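Local atomic coordinates of vacuolar protein sorting 29 (Cryptosporidium parvum, PDB entry 2A22), a protein that probably serves in vesicular protein sorting as a Vps29-family subunit of the retromer type, built on a calcineurin-like phosphoesterase fold. Residues F24-L29 with K55-L60; T62-S67 with G86-A91. All blocks are in the same frame, centred on the assembly; numbering follows the deposited sequence.

Contact 1. Residues F24-L29 with K55-L60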
loop_
_atom_site.group_PDB
_atom_site.type_symbol
_atom_site.label_atom_id
_atom_site.label_comp_id
_atom_site.label_asym_id
_atom_site.label_seq_id
_atom_site.Cartn_x
_atom_site.Cartn_y
_atom_site.Cartn_z
ATOM N N PHE A 24 -8.286 14.945 15.288
ATOM C CA PHE A 24 -7.195 15.464 14.450
ATOM C C PHE A 24 -6.210 14.430 13.845
ATOM O O PHE A 24 -5.660 13.563 14.540
ATOM C CB PHE A 24 -6.439 16.590 15.155
ATOM C CG PHE A 24 -5.407 17.250 14.284
ATOM C CD1 PHE A 24 -5.774 17.853 13.073
ATOM C CD2 PHE A 24 -4.067 17.248 14.654
ATOM C CE1 PHE A 24 -4.817 18.447 12.267
ATOM C CE2 PHE A 24 -3.097 17.867 13.844
ATOM C CZ PHE A 24 -3.475 18.453 12.655
ATOM N N GLY A 25 -5.978 14.552 12.547
ATOM C CA GLY A 25 -4.979 13.723 11.895
ATOM C C GLY A 25 -5.518 12.398 11.391
ATOM O O GLY A 25 -6.590 11.913 11.815
ATOM N N ASP A 26 -4.776 11.826 10.453
ATOM C CA ASP A 26 -5.130 10.552 9.881
ATOM C C ASP A 26 -3.889 9.708 9.914
ATOM O O ASP A 26 -2.790 10.227 9.704
ATOM C CB ASP A 26 -5.589 10.750 8.435
ATOM C CG ASP A 26 -6.857 11.617 8.329
ATOM O OD1 ASP A 26 -7.937 11.138 8.698
ATOM O OD2 ASP A 26 -6.775 12.776 7.875
ATOM N N LEU A 27 -4.062 8.402 10.121
ATOM C CA LEU A 27 -2.943 7.476 10.037
ATOM C C LEU A 27 -3.291 6.412 9.003
ATOM O O LEU A 27 -4.266 5.672 9.146
ATOM C CB LEU A 27 -2.592 6.875 11.427
ATOM C CG LEU A 27 -1.360 5.964 11.485
ATOM C CD1 LEU A 27 -0.058 6.728 11.187
ATOM C CD2 LEU A 27 -1.274 5.264 12.872
ATOM N N VAL A 28 -2.504 6.376 7.941
ATOM C CA VAL A 28 -2.822 5.568 6.776
ATOM C C VAL A 28 -1.840 4.417 6.626
ATOM O O VAL A 28 -0.623 4.652 6.513
ATOM C CB VAL A 28 -2.786 6.402 5.455
ATOM C CG1 VAL A 28 -3.433 5.591 4.338
ATOM C CG2 VAL A 28 -3.505 7.733 5.632
ATOM N N LEU A 29 -2.376 3.190 6.623
ATOM C CA LEU A 29 -1.575 2.000 6.389
ATOM C C LEU A 29 -1.474 1.744 4.879
ATOM O O LEU A 29 -2.482 1.652 4.189
ATOM C CB LEU A 29 -2.160 0.785 7.143
ATOM C CG LEU A 29 -1.603 -0.599 6.740
ATOM C CD1 LEU A 29 -0.105 -0.717 7.104
ATOM C CD2 LEU A 29 -2.421 -1.743 7.397
ATOM N N LYS A 55 -4.965 3.544 16.063
ATOM C CA LYS A 55 -4.893 4.833 15.428
ATOM C C LYS A 55 -5.032 4.761 13.905
ATOM O O LYS A 55 -5.301 5.771 13.281
ATOM C CB LYS A 55 -3.580 5.529 15.829
ATOM C CG LYS A 55 -3.469 5.818 17.330
ATOM C CD LYS A 55 -1.994 5.790 17.850
ATOM C CE LYS A 55 -1.889 6.245 19.311
ATOM N NZ LYS A 55 -2.416 7.643 19.522
ATOM N N ILE A 56 -4.845 3.580 13.308
ATOM C CA ILE A 56 -4.984 3.465 11.849
ATOM C C ILE A 56 -6.446 3.697 11.489
ATOM O O ILE A 56 -7.316 2.945 11.952
ATOM C CB ILE A 56 -4.523 2.089 11.338
ATOM C CG1 ILE A 56 -3.016 1.913 11.556
ATOM C CG2 ILE A 56 -4.915 1.902 9.856
ATOM C CD1 ILE A 56 -2.562 0.465 11.461
ATOM N N ASN A 57 -6.713 4.734 10.686
ATOM C CA ASN A 57 -8.083 5.018 10.270
ATOM C C ASN A 57 -8.277 4.953 8.746
ATOM O O ASN A 57 -9.359 5.260 8.249
ATOM C CB ASN A 57 -8.611 6.349 10.873
ATOM C CG ASN A 57 -7.913 7.559 10.295
ATOM O OD1 ASN A 57 -6.755 7.483 9.894
ATOM N ND2 ASN A 57 -8.627 8.674 10.195
ATOM N N TYR A 58 -7.221 4.550 8.030
ATOM C CA TYR A 58 -7.262 4.285 6.580
ATOM C C TYR A 58 -6.266 3.194 6.212
ATOM O O TYR A 58 -5.178 3.138 6.756
ATOM C CB TYR A 58 -6.900 5.519 5.762
ATOM C CG TYR A 58 -7.970 6.577 5.668
ATOM C CD1 TYR A 58 -8.079 7.570 6.655
ATOM C CD2 TYR A 58 -8.859 6.606 4.577
ATOM C CE1 TYR A 58 -9.059 8.579 6.582
ATOM C CE2 TYR A 58 -9.851 7.602 4.491
ATOM C CZ TYR A 58 -9.936 8.584 5.501
ATOM O OH TYR A 58 -10.899 9.569 5.434
ATOM N N VAL A 59 -6.668 2.329 5.286
ATOM C CA VAL A 59 -5.813 1.312 4.730
ATOM C C VAL A 59 -5.916 1.492 3.239
ATOM O O VAL A 59 -7.009 1.505 2.717
ATOM C CB VAL A 59 -6.290 -0.130 5.080
ATOM C CG1 VAL A 59 -5.403 -1.204 4.376
ATOM C CG2 VAL A 59 -6.299 -0.359 6.573
ATOM N N LEU A 60 -4.770 1.673 2.570
ATOM C CA LEU A 60 -4.704 1.673 1.107
ATOM C C LEU A 60 -3.867 0.495 0.638
ATOM O O LEU A 60 -2.648 0.449 0.805
ATOM C CB LEU A 60 -4.164 2.992 0.561
ATOM C CG LEU A 60 -4.820 4.262 1.126
ATOM C CD1 LEU A 60 -4.074 5.499 0.600
ATOM C CD2 LEU A 60 -6.297 4.305 0.802
#
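Asn57 and the first residues of strand 26-29 show how a side chain can add its own bonds to those of a parallel strand pairing. From CB, Asn57 sends CG into the position between its own backbone N and carbonyl carbon (chi1 69°), which turns the amide toward Asp26 and Leu27. Asn57 OD1 takes the N-H of Leu27 N at 2.9 Å, the donor tilted 28° from the carbonyl plane. On the other arm of the amide, Asn57 ND2 gives a fairly straight bond of 3.0 Å to OD1 of Asp26, on the lone pair facing away from the second oxygen; carboxylate and amide are nearly coplanar, 10° apart. Asp26 OD1 also lies at the edge of the Tyr58 ring, close to its plane and 3.5 Å from Tyr58 CE1.

Backbone bonds take over from there. Leu27 O accepts from Asn57 N and more weakly from Tyr58 N, Leu29 N reaches Tyr58 O at 2.8 Å, and Leu60 N reaches Leu29 O at 2.8 Å. Val28 and Tyr58 share one face of the sheet, with Val28 CG1 lodged 3.7 Å from both Tyr58 CB and Leu60 CG. On the other face Leu29 and Val59 lie side by side, and Leu29 CB meets Ile56 CG2.

The two strands belong to a beta-alpha-beta unit with helix 48-52. Strand 183-190 flanks 26-31 and strand 81-83 flanks 58-61; Ile77 of helix 68-77 covers Leu29 and Val59, whereas strand 106-111 of the second sheet packs on Val28, Tyr58 and Leu60.

Contact 2. Residues T62-S67 with G86-A91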
loop_
_atom_site.group_PDB
_atom_site.type_symbol
_atom_site.label_atom_id
_atom_site.label_comp_id
_atom_site.label_asym_id
_atom_site.label_seq_id
_atom_site.Cartn_x
_atom_site.Cartn_y
_atom_site.Cartn_z
ATOM N N THR A 62 -2.394 -2.132 -2.099
ATOM C CA THR A 62 -1.955 -2.109 -3.501
ATOM C C THR A 62 -2.348 -3.365 -4.316
ATOM O O THR A 62 -2.054 -3.443 -5.512
ATOM C CB THR A 62 -0.450 -1.883 -3.589
ATOM O OG1 THR A 62 0.230 -2.849 -2.747
ATOM C CG2 THR A 62 -0.122 -0.416 -3.140
ATOM N N GLY A 63 -3.016 -4.313 -3.673
ATOM C CA GLY A 63 -3.463 -5.516 -4.348
ATOM C C GLY A 63 -2.559 -6.714 -4.117
ATOM O O GLY A 63 -1.654 -6.681 -3.263
ATOM N N ASN A 64 -2.808 -7.777 -4.879
ATOM C CA ASN A 64 -2.184 -9.077 -4.607
ATOM C C ASN A 64 -2.250 -9.517 -3.141
ATOM O O ASN A 64 -1.267 -10.022 -2.570
ATOM C CB ASN A 64 -0.770 -9.150 -5.186
ATOM C CG ASN A 64 -0.786 -9.393 -6.671
ATOM O OD1 ASN A 64 -1.840 -9.684 -7.242
ATOM N ND2 ASN A 64 0.367 -9.268 -7.315
ATOM N N VAL A 65 -3.410 -9.270 -2.534
ATOM C CA VAL A 65 -3.773 -9.879 -1.250
ATOM C C VAL A 65 -3.922 -11.400 -1.436
ATOM O O VAL A 65 -3.428 -12.168 -0.615
ATOM C CB VAL A 65 -5.087 -9.287 -0.716
ATOM C CG1 VAL A 65 -5.500 -9.974 0.573
ATOM C CG2 VAL A 65 -4.943 -7.765 -0.518
ATOM N N CYS A 66 -4.613 -11.792 -2.526
ATOM C CA CYS A 66 -4.744 -13.187 -3.014
ATOM C C CYS A 66 -5.572 -14.140 -2.153
ATOM O O CYS A 66 -6.103 -15.128 -2.657
ATOM C CB CYS A 66 -3.366 -13.806 -3.304
ATOM S SG CYS A 66 -2.383 -12.915 -4.533
ATOM N N SER A 67 -5.670 -13.847 -0.863
ATOM C CA SER A 67 -6.380 -14.695 0.092
ATOM C C SER A 67 -7.598 -13.968 0.646
ATOM O O SER A 67 -7.474 -12.869 1.244
ATOM C CB SER A 67 -5.448 -15.066 1.256
ATOM O OG SER A 67 -6.189 -15.518 2.370
ATOM N N GLY A 86 -4.821 -6.739 -8.066
ATOM C CA GLY A 86 -3.501 -7.028 -8.621
ATOM C C GLY A 86 -3.526 -8.131 -9.662
ATOM O O GLY A 86 -4.569 -8.681 -9.944
ATOM N N ASP A 87 -2.368 -8.465 -10.225
ATOM C CA ASP A 87 -2.277 -9.458 -11.309
ATOM C C ASP A 87 -2.443 -10.921 -10.853
ATOM O O ASP A 87 -2.657 -11.784 -11.669
ATOM C CB ASP A 87 -0.956 -9.309 -12.087
ATOM C CG ASP A 87 0.272 -9.515 -11.221
ATOM O OD1 ASP A 87 0.355 -8.982 -10.099
ATOM O OD2 ASP A 87 1.196 -10.210 -11.663
ATOM N N LEU A 88 -2.334 -11.186 -9.554
ATOM C CA LEU A 88 -2.448 -12.550 -9.040
ATOM C C LEU A 88 -3.721 -12.757 -8.233
ATOM O O LEU A 88 -3.898 -13.800 -7.593
ATOM C CB LEU A 88 -1.226 -12.898 -8.182
ATOM C CG LEU A 88 0.126 -13.077 -8.892
ATOM C CD1 LEU A 88 1.223 -13.406 -7.871
ATOM C CD2 LEU A 88 0.070 -14.171 -9.991
ATOM N N ASP A 89 -4.604 -11.764 -8.260
ATOM C CA ASP A 89 -5.825 -11.825 -7.485
ATOM C C ASP A 89 -6.836 -12.613 -8.304
ATOM O O ASP A 89 -7.391 -12.121 -9.269
ATOM C CB ASP A 89 -6.320 -10.411 -7.124
ATOM C CG ASP A 89 -5.525 -9.773 -5.967
ATOM O OD1 ASP A 89 -5.163 -10.485 -5.008
ATOM O OD2 ASP A 89 -5.295 -8.543 -5.989
ATOM N N SER A 90 -7.032 -13.872 -7.945
ATOM C CA SER A 90 -7.900 -14.737 -8.746
ATOM C C SER A 90 -8.997 -15.364 -7.888
ATOM O O SER A 90 -9.951 -15.882 -8.427
ATOM C CB SER A 90 -7.078 -15.834 -9.438
ATOM O OG SER A 90 -6.511 -16.686 -8.462
ATOM N N ALA A 91 -8.863 -15.277 -6.565
ATOM C CA ALA A 91 -9.755 -15.982 -5.647
ATOM C C ALA A 91 -10.254 -15.091 -4.496
ATOM O O ALA A 91 -10.441 -15.543 -3.355
ATOM C CB ALA A 91 -9.066 -17.233 -5.110
HETATM O O HOH W 1 -6.153 -7.639 -3.695
HETATM O O HOH W 2 -6.166 -15.103 -5.503
#
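Two loops that follow parallel strands of a calcineurin-like phosphoesterase fold meet here: residues 62-67, which come after strand 58-61, and residues 86-91, which come after strand 81-83. Asp89 takes two backbone N-H groups of 62-67, and the Asn64 amide takes the N-H of Leu88 and gives one of its own to Asp87.

The carboxylate of Asp89 spans the bend of 62-67. Asp89 OD2 accepts from Asn64 N at 2.8 Å, on the syn side and 33° out of the carboxylate plane, while Asp89 OD1 is met nearly along its C-O bond by Cys66 N at 2.9 Å. Within its own loop Asp89 OD2 also takes Gly86 N at 2.8 Å, from the anti side, so this one oxygen ties both loops together; the two donors approach from the same face of the carboxylate. Water 1 donates a third bond to Asp89 OD2, and the carboxylate is thereby fixed against rotation.

Asn64 answers from the other side. With CG anti to its carbonyl carbon (chi1 -78°), its amide reaches into the type I turn Gly86-Asp89: Asn64 OD1 accepts from Leu88 N at 2.8 Å, and Asn64 ND2 donates to OD1 of Asp87 at 2.8 Å, leaving amide and carboxylate planes 40° apart. Cys66 SG rests 3.8 Å from Leu88 CB, and water 2 bridges Cys66 O to Ser90 N.

Asp87 OD1 also makes weak hydrogen bonds to His120 and His149, and Asn64 ND2 a weak one to Asp33. Loops at the C-terminal ends of strands, bringing together Asn, Asp and His side chains, are the hallmark of the metal-binding region in metallophosphoesterases. The donor atoms of Asp87, His120 and His149 converge in a way consistent with a metal site that is unoccupied in this model.

How the contacts relate
Contact 1 is complete by residue 60, and contact 2 begins with residue 62 on the same length of chain: strand 58-61, paired with strand 26-31 in contact 1, runs on into the loop that forms one half of contact 2. After helix 68-77 and strand 81-83 the chain returns with the second half, 86-91. Strands 26-31, 58-61 and 81-83 lie next to one another, parallel, in the six-stranded sheet. The contact centres are 22 Å apart, on opposite sides of the chain's centre. Strand pairing thus builds the sheet in contact 1, while contact 2 joins loops beyond the C-terminal ends of its strands, near the possible metal site.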